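PDB 7BUG: terminal oxygenase component of carbazole from Janthinobacterium sp., which forms the terminal oxygenase of carbazole 1,9a-dioxygenase, adding dioxygen to the angular and adjacent carbons of carbazole with electrons passed through a Rieske [2Fe-2S] cluster. Local coordinates for residues Phe25-Tyr30 against Phe134-Asp139; Tyr30-Ser35 against Leu46-Glu51; Asn177-Ser182 against Asp359-Ala364; Gly226-Ile231 against Asp261-Leu266. All coordinates share one frame; numbering follows the deposited sequence.

Interaction 1 of 4, residues Phe25-Tyr30 against Phe134-Asp139; sequences FRNHWY and FIYLGD
At the margin of the antiparallel Rieske-domain sheet, Trp29 and Tyr136 form a non-hydrogen-bonded pair, with Tyr30 and Ile135 as the hydrogen-bonded pair beside them: Tyr30 N to Ile135 O and Ile135 N to Tyr30 O both measure 2.9 Å. Trp29 offers its broad face, and Tyr136 CB sits 3.6 Å from the centroid of its six-membered ring, a CH-pi contact. The Tyr136 ring meets the five-membered ring edge-to-face, the planes 57° apart. With CG anti to the backbone N (chi1 -177°), Tyr136 reaches back along the facing strand to Asn27. Toward Arg26 and Asp139 polar groups take over. Asn27 OD1 accepts Asp139 N at 3.0 Å, nearly in line with its C=O bond, and skirts Gly138, where a CB would collide with OD1. The extended Arg26 grips Asp139 side-on, NE to OD2 and NH2 to OD1 at 2.9 Å each, with the guanidinium and carboxylate planes 28° apart; Lys122 also pairs with Asp139, while Arg26 NH1 turns to Glu51 and Gln377. A methionine in place of Arg26 would lose this two-point grip, and Asp139 and Glu51 would probably each have one cationic partner fewer. Strand 28-32 is outermost in the sheet; strand 132-137 lies between it and strand 123-129, and Ile135 and Leu137 pack on strands 44-48 and 51-58.

Interaction 2 of 4, residues Tyr30-Ser35 against Leu46-Glu51; sequences YPVMFS and LKLLGE
Tyr30, Val32 and Met33 face Leu46, Leu48 and Leu49 across the inside of the curled, barrel-like six-stranded Rieske-domain sheet, which brings its outermost strands 28-32 and 44-48 opposite each other. The short strand axes run nearly antiparallel but stay 9.3 Å apart, too far for backbone pairing, so the space between them is bridged by largely apolar side chains. Leu48 opens a type I' turn ending at Glu51, and the left-handed backbone of Leu49 (phi 56°) turns its side chain toward Tyr30. There Leu49 CD1 lies over one face of the phenol, 4.2 Å from the ring centroid, a CH-pi contact in which leucine supplies a methyl and tyrosine a flat floor. The phenol's far end is tied to the carbonyl oxygen of Phe25, which helps keep that floor in place. Leu48 parts its two methyls between neighbours: CD1 rests 4.0 Å from Tyr30 CB, while CD2 comes equally close to Val32 CG1. Val32 in turn divides its branches, since CG2 meets Leu46 CD2 at 3.8 Å; a beta-branched residue thus serves two leucines at once without a long chain. Leu46 has CG between its backbone N and carbonyl carbon (chi1 61°), which lifts both methyls toward the opposite strand. Met33 begins in the same way, runs straight through its middle, and then bends at chi3 (74°) to bring its methyl inward. The fit is tightest at this end, where Met33 CE presses against Leu46 CD2 at 3.3 Å.

Interaction 3 of 4, residues Asn177-Ser182 against Asp359-Ala364; sequences NGFDPS and DEAIVA
The chain leaves helix 171-179 just after Phe179 and faces the first turn of helix 360-372, with the CA atoms of Asp180 and Ile362 6.3 Å apart. Asp180 is the first residue to abandon helical angles, and Pro181 follows it into the loop leading to the iron ligand His183. This meeting of helix end and helix start belongs to the Bet v 1-like catalytic domain. Ala361 suits its place by being small: its CB fits between Phe179 CE2, at 3.6 Å, and Pro181 CG, at 3.8 Å. The Phe179 ring turns its edge to the Ala361 carbonyl, CE2 lying 3.2 Å from O near the ring plane. Ile362 reaches across with its CD1, 3.7 Å from Asp180 CG, and so lays a hydrocarbon tip beside the carboxylate. Asp180 OD2 bonds to the cluster ligand His93 of a neighbouring subunit, and its carbonyl oxygen accepts from His183 ND1; Asp359 OD2 likewise bonds to His71 of that subunit. Asp180 therefore links a Rieske cluster to the mononuclear iron site, consistent with the bridging aspartate through which Rieske oxygenases probably pass electrons between subunits. Two waters bridge the aspartates and probably ease the closeness of their carboxylates, Asp180 OD1 and Asp359 OD1 being 4.4 Å apart: water 3 donates to Asp180 OD2 at 2.9 Å and to Asp359 OD1 at 2.7 Å, and water 4 joins that same Asp359 OD1 to Asp180 OD1.

Interaction 4 of 4, residues Gly226-Ile231 against Asp261-Leu266; sequences GVYDLI and DISIWL
Tyr228 lays one face of its ring over Ser263, whose CB stands 3.7 Å from the ring centroid in a CH-pi contact. Its hydroxyl end comes to the edge of Trp265, near the indole plane, with OH 3.5 Å from CZ2; the two ring planes are almost perpendicular, at 89°. Ser263 also accepts from the indole, Trp265 NE1 to OG at 2.8 Å, a bond tilted from the ring plane that helps fix the indole's rotation. Farther along, Trp265 CE3 lies 3.5 Å from Gly226 CA; glycine suits this place because any CB would run into the indole and the Ile264 carbonyl. Beneath these groups strands 226-229 and 261-265 are antiparallel neighbours in the seven-stranded sheet of the Bet v 1-like catalytic domain. Val227 and Ile264 exchange both backbone bonds, while Asp229 N donates to Ile262 O at 2.9 Å and almost straight (172°). The return bond of that last pair is replaced by water 5, which takes the N-H of Ile262 and donates to Asp229 O at 2.6 Å. The Asp229 carboxylate turns along its own chain, OD1 accepting Ile231 N in an Asx turn. With an alanine at Tyr228, Ser263 CB would lose its aromatic cover and Trp265 would probably be freer to shift, its CZ2 edge no longer abutted. On the other face lie Val227 and Ile264. The chemistry thus divides by face: aromatic rings steadied by one hydroxyl bond on one side, mostly hydrocarbon, with Asp229 at its end, against helix 171-179 on the other.

All four contacts are largely buried, but Asp139 of interaction 1 is exposed. Interactions 1 and 2 share Tyr30 and strand 28-32: the first pairs it by backbone bonds with its sheet neighbour, the second faces it across the interior by apolar packing, without backbone bonds, and the Arg26-Glu51 salt bridge joins them. Interactions 3 and 4 touch in the catalytic domain, where Phe179 rests on Val227, Asp229 and Ile264, so that helix end and sheet pack together. Interaction 3 differs in facing another subunit and in using water-linked carboxylates close to the iron. A lighter link, Phe25 against Leu266, connects interaction 1 to interaction 4 between the two domains.

Interaction 1 of 4, residues Phe25-Tyr30 against Phe134-Asp139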
# COMPACT_ATOMS: atom_id res chain seq x y z
N PHE A 25 -17.29 -18.82 -2.26
CA PHE A 25 -17.50 -20.28 -2.34
C PHE A 25 -17.23 -20.73 -3.76
O PHE A 25 -17.90 -20.30 -4.72
CB PHE A 25 -18.91 -20.63 -1.88
CG PHE A 25 -19.14 -20.26 -0.44
CD1 PHE A 25 -18.33 -20.75 0.59
CD2 PHE A 25 -20.25 -19.49 -0.10
CE1 PHE A 25 -18.63 -20.46 1.92
CE2 PHE A 25 -20.55 -19.24 1.23
CZ PHE A 25 -19.71 -19.68 2.24
N ARG A 26 -16.32 -21.69 -3.89
CA ARG A 26 -16.03 -22.35 -5.15
C ARG A 26 -17.17 -23.33 -5.48
O ARG A 26 -17.90 -23.71 -4.56
CB ARG A 26 -14.65 -23.01 -5.11
CG ARG A 26 -14.14 -23.48 -6.47
CD ARG A 26 -12.73 -24.05 -6.31
NE ARG A 26 -12.23 -24.39 -7.62
CZ ARG A 26 -11.75 -23.49 -8.48
NH1 ARG A 26 -11.50 -22.24 -8.09
NH2 ARG A 26 -11.38 -23.89 -9.68
N ASN A 27 -17.30 -23.69 -6.75
CA ASN A 27 -18.26 -24.70 -7.25
C ASN A 27 -19.70 -24.16 -7.16
O ASN A 27 -20.63 -24.92 -6.87
CB ASN A 27 -18.04 -26.02 -6.50
CG ASN A 27 -16.62 -26.50 -6.65
OD1 ASN A 27 -16.14 -26.58 -7.77
ND2 ASN A 27 -15.91 -26.76 -5.56
N HIS A 28 -19.91 -22.86 -7.47
CA HIS A 28 -21.23 -22.27 -7.70
C HIS A 28 -21.17 -21.40 -8.96
O HIS A 28 -20.08 -21.02 -9.39
CB HIS A 28 -21.70 -21.40 -6.52
CG HIS A 28 -21.89 -22.09 -5.22
ND1 HIS A 28 -23.12 -22.52 -4.81
CD2 HIS A 28 -21.02 -22.42 -4.26
CE1 HIS A 28 -22.95 -23.10 -3.61
NE2 HIS A 28 -21.70 -23.04 -3.23
N TRP A 29 -22.33 -21.15 -9.51
CA TRP A 29 -22.59 -20.20 -10.57
C TRP A 29 -22.62 -18.79 -9.99
O TRP A 29 -23.27 -18.60 -8.97
CB TRP A 29 -23.92 -20.50 -11.25
CG TRP A 29 -23.97 -21.76 -12.03
CD1 TRP A 29 -24.53 -22.94 -11.64
CD2 TRP A 29 -23.54 -21.94 -13.39
NE1 TRP A 29 -24.43 -23.86 -12.64
CE2 TRP A 29 -23.89 -23.27 -13.74
CE3 TRP A 29 -22.92 -21.14 -14.35
CZ2 TRP A 29 -23.58 -23.81 -14.98
CZ3 TRP A 29 -22.67 -21.64 -15.59
CH2 TRP A 29 -22.99 -22.96 -15.90
N TYR A 30 -22.01 -17.86 -10.72
CA TYR A 30 -22.06 -16.42 -10.40
C TYR A 30 -22.32 -15.58 -11.64
O TYR A 30 -21.67 -15.78 -12.65
CB TYR A 30 -20.71 -15.95 -9.83
CG TYR A 30 -20.40 -16.56 -8.49
CD1 TYR A 30 -20.90 -16.01 -7.33
CD2 TYR A 30 -19.64 -17.69 -8.39
CE1 TYR A 30 -20.59 -16.55 -6.09
CE2 TYR A 30 -19.37 -18.28 -7.17
CZ TYR A 30 -19.83 -17.69 -6.00
OH TYR A 30 -19.52 -18.30 -4.82
N PHE A 134 -23.59 -15.99 -16.54
CA PHE A 134 -23.19 -16.73 -15.32
C PHE A 134 -21.98 -17.59 -15.63
O PHE A 134 -21.97 -18.31 -16.67
CB PHE A 134 -24.34 -17.62 -14.87
CG PHE A 134 -25.53 -16.92 -14.30
CD1 PHE A 134 -26.56 -16.43 -15.08
CD2 PHE A 134 -25.59 -16.71 -12.93
CE1 PHE A 134 -27.63 -15.75 -14.49
CE2 PHE A 134 -26.69 -16.10 -12.36
CZ PHE A 134 -27.72 -15.65 -13.15
N ILE A 135 -20.98 -17.58 -14.76
CA ILE A 135 -19.80 -18.47 -14.84
C ILE A 135 -19.87 -19.44 -13.67
O ILE A 135 -20.14 -18.99 -12.56
CB ILE A 135 -18.51 -17.63 -14.81
CG1 ILE A 135 -18.46 -16.71 -16.03
CG2 ILE A 135 -17.27 -18.51 -14.71
CD1 ILE A 135 -17.31 -15.77 -16.04
N TYR A 136 -19.65 -20.71 -13.95
CA TYR A 136 -19.52 -21.73 -12.89
C TYR A 136 -18.08 -21.74 -12.46
O TYR A 136 -17.25 -22.27 -13.19
CB TYR A 136 -19.96 -23.09 -13.41
CG TYR A 136 -19.89 -24.12 -12.32
CD1 TYR A 136 -20.80 -24.10 -11.28
CD2 TYR A 136 -18.89 -25.09 -12.31
CE1 TYR A 136 -20.75 -25.06 -10.28
CE2 TYR A 136 -18.86 -26.06 -11.32
CZ TYR A 136 -19.80 -26.05 -10.32
OH TYR A 136 -19.73 -27.02 -9.36
N LEU A 137 -17.75 -21.04 -11.38
CA LEU A 137 -16.35 -20.97 -10.89
C LEU A 137 -16.12 -22.22 -10.03
O LEU A 137 -16.25 -22.16 -8.84
CB LEU A 137 -16.09 -19.67 -10.16
CG LEU A 137 -14.64 -19.19 -10.07
CD1 LEU A 137 -13.71 -20.17 -9.38
CD2 LEU A 137 -14.09 -18.84 -11.43
N GLY A 138 -15.85 -23.31 -10.72
CA GLY A 138 -15.70 -24.61 -10.07
C GLY A 138 -15.18 -25.62 -11.03
O GLY A 138 -15.04 -25.37 -12.23
N ASP A 139 -15.04 -26.82 -10.51
CA ASP A 139 -14.34 -27.94 -11.15
C ASP A 139 -15.37 -29.03 -11.42
O ASP A 139 -16.36 -29.11 -10.68
CB ASP A 139 -13.27 -28.47 -10.21
CG ASP A 139 -12.38 -27.35 -9.74
OD1 ASP A 139 -11.85 -26.62 -10.66
OD2 ASP A 139 -12.33 -27.15 -8.49
O HOH W 1 -21.36 -27.87 -7.13
O HOH W 2 -13.27 -28.08 -6.22

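Interaction 2 of 4, residues Tyr30-Ser35 against Leu46-Glu51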
# COMPACT_ATOMS: atom_id res chain seq x y z
N TYR A 30 -22.01 -17.86 -10.72
CA TYR A 30 -22.06 -16.42 -10.40
C TYR A 30 -22.32 -15.58 -11.64
O TYR A 30 -21.67 -15.78 -12.65
CB TYR A 30 -20.71 -15.95 -9.83
CG TYR A 30 -20.40 -16.56 -8.49
CD1 TYR A 30 -20.90 -16.01 -7.33
CD2 TYR A 30 -19.64 -17.69 -8.39
CE1 TYR A 30 -20.59 -16.55 -6.09
CE2 TYR A 30 -19.37 -18.28 -7.17
CZ TYR A 30 -19.83 -17.69 -6.00
OH TYR A 30 -19.52 -18.30 -4.82
N PRO A 31 -23.17 -14.56 -11.53
CA PRO A 31 -23.33 -13.59 -12.61
C PRO A 31 -22.20 -12.57 -12.62
O PRO A 31 -21.75 -12.19 -11.55
CB PRO A 31 -24.68 -12.95 -12.33
CG PRO A 31 -24.75 -12.93 -10.86
CD PRO A 31 -24.07 -14.22 -10.41
N VAL A 32 -21.73 -12.20 -13.80
CA VAL A 32 -20.56 -11.27 -13.86
C VAL A 32 -20.81 -10.10 -14.80
O VAL A 32 -20.08 -9.12 -14.68
CB VAL A 32 -19.31 -12.04 -14.28
CG1 VAL A 32 -18.92 -13.06 -13.20
CG2 VAL A 32 -19.45 -12.71 -15.61
N MET A 33 -21.76 -10.22 -15.71
CA MET A 33 -22.04 -9.12 -16.68
C MET A 33 -23.35 -9.45 -17.38
O MET A 33 -23.91 -10.52 -17.14
CB MET A 33 -20.93 -8.97 -17.71
CG MET A 33 -20.83 -10.10 -18.66
SD MET A 33 -19.41 -9.87 -19.80
CE MET A 33 -18.06 -10.23 -18.70
N PHE A 34 -23.85 -8.50 -18.15
CA PHE A 34 -25.08 -8.70 -18.96
C PHE A 34 -24.70 -9.16 -20.35
O PHE A 34 -23.64 -8.88 -20.86
CB PHE A 34 -25.94 -7.43 -18.96
CG PHE A 34 -26.46 -7.09 -17.59
CD1 PHE A 34 -27.51 -7.80 -17.04
CD2 PHE A 34 -25.84 -6.11 -16.84
CE1 PHE A 34 -27.99 -7.49 -15.76
CE2 PHE A 34 -26.33 -5.81 -15.57
CZ PHE A 34 -27.35 -6.52 -15.02
N SER A 35 -25.54 -10.02 -20.91
CA SER A 35 -25.35 -10.60 -22.25
C SER A 35 -25.03 -9.49 -23.27
O SER A 35 -24.14 -9.71 -24.13
CB SER A 35 -26.60 -11.32 -22.62
OG SER A 35 -26.79 -12.47 -21.80
N LEU A 46 -12.31 -10.18 -16.60
CA LEU A 46 -12.90 -9.87 -15.30
C LEU A 46 -12.19 -10.74 -14.27
O LEU A 46 -11.49 -11.68 -14.63
CB LEU A 46 -14.39 -10.11 -15.34
CG LEU A 46 -14.79 -11.56 -15.65
CD1 LEU A 46 -15.09 -12.33 -14.39
CD2 LEU A 46 -15.98 -11.55 -16.57
N LYS A 47 -12.35 -10.38 -13.02
CA LYS A 47 -11.80 -11.17 -11.90
C LYS A 47 -12.98 -11.70 -11.07
O LYS A 47 -13.86 -10.92 -10.66
CB LYS A 47 -10.82 -10.32 -11.10
CG LYS A 47 -10.18 -11.14 -9.99
CD LYS A 47 -9.19 -10.33 -9.14
CE LYS A 47 -7.84 -10.31 -9.81
NZ LYS A 47 -6.89 -9.56 -8.97
N LEU A 48 -12.99 -13.01 -10.81
CA LEU A 48 -14.05 -13.70 -10.09
C LEU A 48 -13.42 -14.65 -9.08
O LEU A 48 -12.57 -15.47 -9.47
CB LEU A 48 -14.92 -14.45 -11.09
CG LEU A 48 -16.05 -15.27 -10.50
CD1 LEU A 48 -17.00 -14.45 -9.66
CD2 LEU A 48 -16.80 -16.02 -11.58
N LEU A 49 -13.78 -14.51 -7.80
CA LEU A 49 -13.20 -15.37 -6.74
C LEU A 49 -11.68 -15.27 -6.76
O LEU A 49 -10.98 -16.25 -6.46
CB LEU A 49 -13.70 -16.82 -6.89
CG LEU A 49 -14.98 -17.19 -6.14
CD1 LEU A 49 -16.14 -16.29 -6.42
CD2 LEU A 49 -15.32 -18.66 -6.38
N GLY A 50 -11.15 -14.12 -7.16
CA GLY A 50 -9.71 -13.82 -7.18
C GLY A 50 -9.01 -14.25 -8.43
O GLY A 50 -7.79 -13.93 -8.61
N GLU A 51 -9.70 -14.91 -9.35
CA GLU A 51 -9.10 -15.44 -10.58
C GLU A 51 -9.45 -14.52 -11.77
O GLU A 51 -10.64 -14.17 -12.00
CB GLU A 51 -9.68 -16.82 -10.94
CG GLU A 51 -9.56 -17.85 -9.82
CD GLU A 51 -9.86 -19.28 -10.18
OE1 GLU A 51 -9.84 -19.60 -11.37
OE2 GLU A 51 -10.06 -20.09 -9.25

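Interaction 3 of 4, residues Asn177-Ser182 against Asp359-Ala364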
# COMPACT_ATOMS: atom_id res chain seq x y z
N ASN A 177 -25.63 -6.93 4.77
CA ASN A 177 -26.34 -5.64 4.61
C ASN A 177 -27.66 -5.88 3.86
O ASN A 177 -28.67 -5.27 4.24
CB ASN A 177 -25.47 -4.64 3.87
CG ASN A 177 -26.25 -3.46 3.31
OD1 ASN A 177 -26.72 -2.64 4.08
ND2 ASN A 177 -26.25 -3.34 1.99
N GLY A 178 -27.64 -6.71 2.83
CA GLY A 178 -28.86 -6.99 2.08
C GLY A 178 -29.93 -7.68 2.93
O GLY A 178 -31.15 -7.36 2.80
N PHE A 179 -29.53 -8.70 3.69
CA PHE A 179 -30.46 -9.60 4.39
C PHE A 179 -30.77 -9.10 5.80
O PHE A 179 -31.58 -9.68 6.49
CB PHE A 179 -29.88 -11.00 4.45
CG PHE A 179 -30.90 -12.04 4.84
CD1 PHE A 179 -32.11 -12.15 4.16
CD2 PHE A 179 -30.61 -12.95 5.84
CE1 PHE A 179 -33.03 -13.13 4.53
CE2 PHE A 179 -31.52 -13.92 6.19
CZ PHE A 179 -32.73 -14.02 5.52
N ASP A 180 -30.22 -7.97 6.19
CA ASP A 180 -30.32 -7.49 7.59
C ASP A 180 -31.68 -6.83 7.83
O ASP A 180 -32.01 -5.84 7.16
CB ASP A 180 -29.18 -6.49 7.72
CG ASP A 180 -29.04 -5.87 9.07
OD1 ASP A 180 -30.08 -5.78 9.80
OD2 ASP A 180 -27.91 -5.42 9.33
N PRO A 181 -32.57 -7.38 8.67
CA PRO A 181 -33.91 -6.81 8.77
C PRO A 181 -33.93 -5.37 9.32
O PRO A 181 -34.80 -4.57 8.96
CB PRO A 181 -34.67 -7.78 9.70
CG PRO A 181 -33.81 -9.04 9.77
CD PRO A 181 -32.38 -8.58 9.50
N SER A 182 -33.01 -5.02 10.21
CA SER A 182 -33.04 -3.68 10.88
C SER A 182 -32.28 -2.59 10.11
O SER A 182 -32.44 -1.39 10.44
CB SER A 182 -32.55 -3.80 12.26
OG SER A 182 -33.49 -4.54 13.01
N ASP A 359 -30.59 -9.80 14.18
CA ASP A 359 -29.45 -10.43 13.52
C ASP A 359 -29.66 -11.96 13.46
O ASP A 359 -28.77 -12.66 12.92
CB ASP A 359 -28.15 -10.06 14.22
CG ASP A 359 -27.82 -8.59 14.06
OD1 ASP A 359 -28.06 -8.06 12.95
OD2 ASP A 359 -27.28 -8.01 15.06
N GLU A 360 -30.75 -12.48 14.06
CA GLU A 360 -31.09 -13.93 13.91
C GLU A 360 -31.10 -14.27 12.43
O GLU A 360 -30.63 -15.36 12.06
CB GLU A 360 -32.42 -14.24 14.61
CG GLU A 360 -32.86 -15.67 14.49
CD GLU A 360 -31.89 -16.69 15.08
OE1 GLU A 360 -31.10 -16.33 15.97
OE2 GLU A 360 -31.94 -17.88 14.63
N ALA A 361 -31.62 -13.40 11.57
CA ALA A 361 -31.66 -13.63 10.10
C ALA A 361 -30.22 -13.78 9.57
O ALA A 361 -29.90 -14.76 8.84
CB ALA A 361 -32.33 -12.51 9.39
N ILE A 362 -29.32 -12.90 9.99
CA ILE A 362 -27.91 -12.94 9.56
C ILE A 362 -27.23 -14.22 10.03
O ILE A 362 -26.50 -14.86 9.22
CB ILE A 362 -27.15 -11.68 10.00
CG1 ILE A 362 -27.71 -10.49 9.19
CG2 ILE A 362 -25.63 -11.89 9.79
CD1 ILE A 362 -27.34 -9.14 9.73
N VAL A 363 -27.42 -14.61 11.30
CA VAL A 363 -26.79 -15.82 11.88
C VAL A 363 -27.35 -17.05 11.16
O VAL A 363 -26.58 -17.94 10.87
CB VAL A 363 -26.99 -15.84 13.40
CG1 VAL A 363 -26.80 -17.22 13.99
CG2 VAL A 363 -26.04 -14.83 14.04
N ALA A 364 -28.62 -17.08 10.81
CA ALA A 364 -29.19 -18.23 10.08
C ALA A 364 -28.50 -18.34 8.72
O ALA A 364 -28.16 -19.46 8.33
CB ALA A 364 -30.67 -18.07 9.93
O HOH W 3 -26.41 -6.47 11.58
O HOH W 4 -30.20 -6.89 12.29

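Interaction 4 of 4, residues Gly226-Ile231 against Asp261-Leu266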
# COMPACT_ATOMS: atom_id res chain seq x y z
N GLY A 226 -31.37 -21.73 1.02
CA GLY A 226 -31.57 -20.33 1.43
C GLY A 226 -32.27 -20.18 2.75
O GLY A 226 -32.56 -21.16 3.46
N VAL A 227 -32.51 -18.93 3.11
CA VAL A 227 -33.16 -18.53 4.39
C VAL A 227 -34.17 -17.45 4.07
O VAL A 227 -33.81 -16.47 3.41
CB VAL A 227 -32.15 -18.06 5.46
CG1 VAL A 227 -32.86 -17.83 6.79
CG2 VAL A 227 -31.02 -19.03 5.64
N TYR A 228 -35.40 -17.60 4.55
CA TYR A 228 -36.40 -16.51 4.54
C TYR A 228 -36.34 -15.80 5.89
O TYR A 228 -36.21 -16.46 6.92
CB TYR A 228 -37.82 -17.04 4.31
CG TYR A 228 -38.10 -17.48 2.90
CD1 TYR A 228 -37.70 -18.72 2.43
CD2 TYR A 228 -38.69 -16.61 2.00
CE1 TYR A 228 -37.94 -19.11 1.12
CE2 TYR A 228 -38.92 -16.98 0.68
CZ TYR A 228 -38.52 -18.23 0.23
OH TYR A 228 -38.74 -18.55 -1.08
N ASP A 229 -36.43 -14.47 5.81
CA ASP A 229 -36.54 -13.52 6.95
C ASP A 229 -38.03 -13.42 7.28
O ASP A 229 -38.78 -12.83 6.51
CB ASP A 229 -35.94 -12.16 6.57
CG ASP A 229 -36.21 -11.05 7.60
OD1 ASP A 229 -36.69 -11.39 8.70
OD2 ASP A 229 -36.01 -9.85 7.25
N LEU A 230 -38.43 -13.99 8.41
CA LEU A 230 -39.84 -14.00 8.86
C LEU A 230 -40.02 -13.03 10.03
O LEU A 230 -41.03 -13.20 10.74
CB LEU A 230 -40.22 -15.41 9.30
CG LEU A 230 -40.03 -16.50 8.25
CD1 LEU A 230 -40.59 -17.80 8.78
CD2 LEU A 230 -40.67 -16.12 6.94
N ILE A 231 -39.14 -12.03 10.20
CA ILE A 231 -39.29 -11.06 11.32
C ILE A 231 -40.64 -10.34 11.19
O ILE A 231 -41.27 -10.19 12.23
CB ILE A 231 -38.09 -10.08 11.40
CG1 ILE A 231 -38.00 -9.46 12.78
CG2 ILE A 231 -38.17 -9.03 10.30
CD1 ILE A 231 -36.80 -8.58 12.95
N ASP A 261 -41.85 -10.93 1.24
CA ASP A 261 -40.98 -12.14 1.19
C ASP A 261 -39.54 -11.70 0.92
O ASP A 261 -39.31 -11.06 -0.12
CB ASP A 261 -41.41 -13.16 0.13
CG ASP A 261 -42.83 -13.66 0.29
OD1 ASP A 261 -43.21 -13.97 1.43
OD2 ASP A 261 -43.54 -13.74 -0.75
N ILE A 262 -38.65 -11.97 1.86
CA ILE A 262 -37.22 -11.59 1.76
C ILE A 262 -36.44 -12.87 1.98
O ILE A 262 -36.61 -13.49 3.04
CB ILE A 262 -36.80 -10.55 2.80
CG1 ILE A 262 -37.58 -9.25 2.59
CG2 ILE A 262 -35.28 -10.33 2.71
CD1 ILE A 262 -37.25 -8.17 3.59
N SER A 263 -35.56 -13.24 1.06
CA SER A 263 -34.79 -14.48 1.24
C SER A 263 -33.39 -14.29 0.67
O SER A 263 -33.21 -13.47 -0.26
CB SER A 263 -35.50 -15.66 0.58
OG SER A 263 -35.83 -15.36 -0.76
N ILE A 264 -32.45 -14.98 1.30
CA ILE A 264 -31.05 -15.01 0.82
C ILE A 264 -30.73 -16.45 0.43
O ILE A 264 -31.14 -17.40 1.13
CB ILE A 264 -30.10 -14.44 1.89
CG1 ILE A 264 -28.70 -14.26 1.31
CG2 ILE A 264 -30.10 -15.34 3.14
CD1 ILE A 264 -28.55 -13.10 0.32
N TRP A 265 -29.99 -16.61 -0.65
CA TRP A 265 -29.69 -17.94 -1.24
C TRP A 265 -28.19 -18.06 -1.45
O TRP A 265 -27.59 -17.08 -1.93
CB TRP A 265 -30.45 -18.08 -2.56
CG TRP A 265 -31.92 -17.90 -2.38
CD1 TRP A 265 -32.61 -16.72 -2.36
CD2 TRP A 265 -32.87 -18.93 -2.04
NE1 TRP A 265 -33.94 -16.94 -2.08
CE2 TRP A 265 -34.12 -18.29 -1.88
CE3 TRP A 265 -32.78 -20.32 -1.87
CZ2 TRP A 265 -35.28 -18.99 -1.55
CZ3 TRP A 265 -33.93 -21.00 -1.52
CH2 TRP A 265 -35.15 -20.35 -1.37
N LEU A 266 -27.63 -19.25 -1.23
CA LEU A 266 -26.30 -19.55 -1.79
C LEU A 266 -26.35 -19.41 -3.30
O LEU A 266 -27.30 -19.84 -3.94
CB LEU A 266 -25.81 -20.94 -1.35
CG LEU A 266 -25.26 -21.02 0.07
CD1 LEU A 266 -25.19 -22.49 0.48
CD2 LEU A 266 -23.87 -20.40 0.17
O HOH W 5 -39.75 -13.43 4.12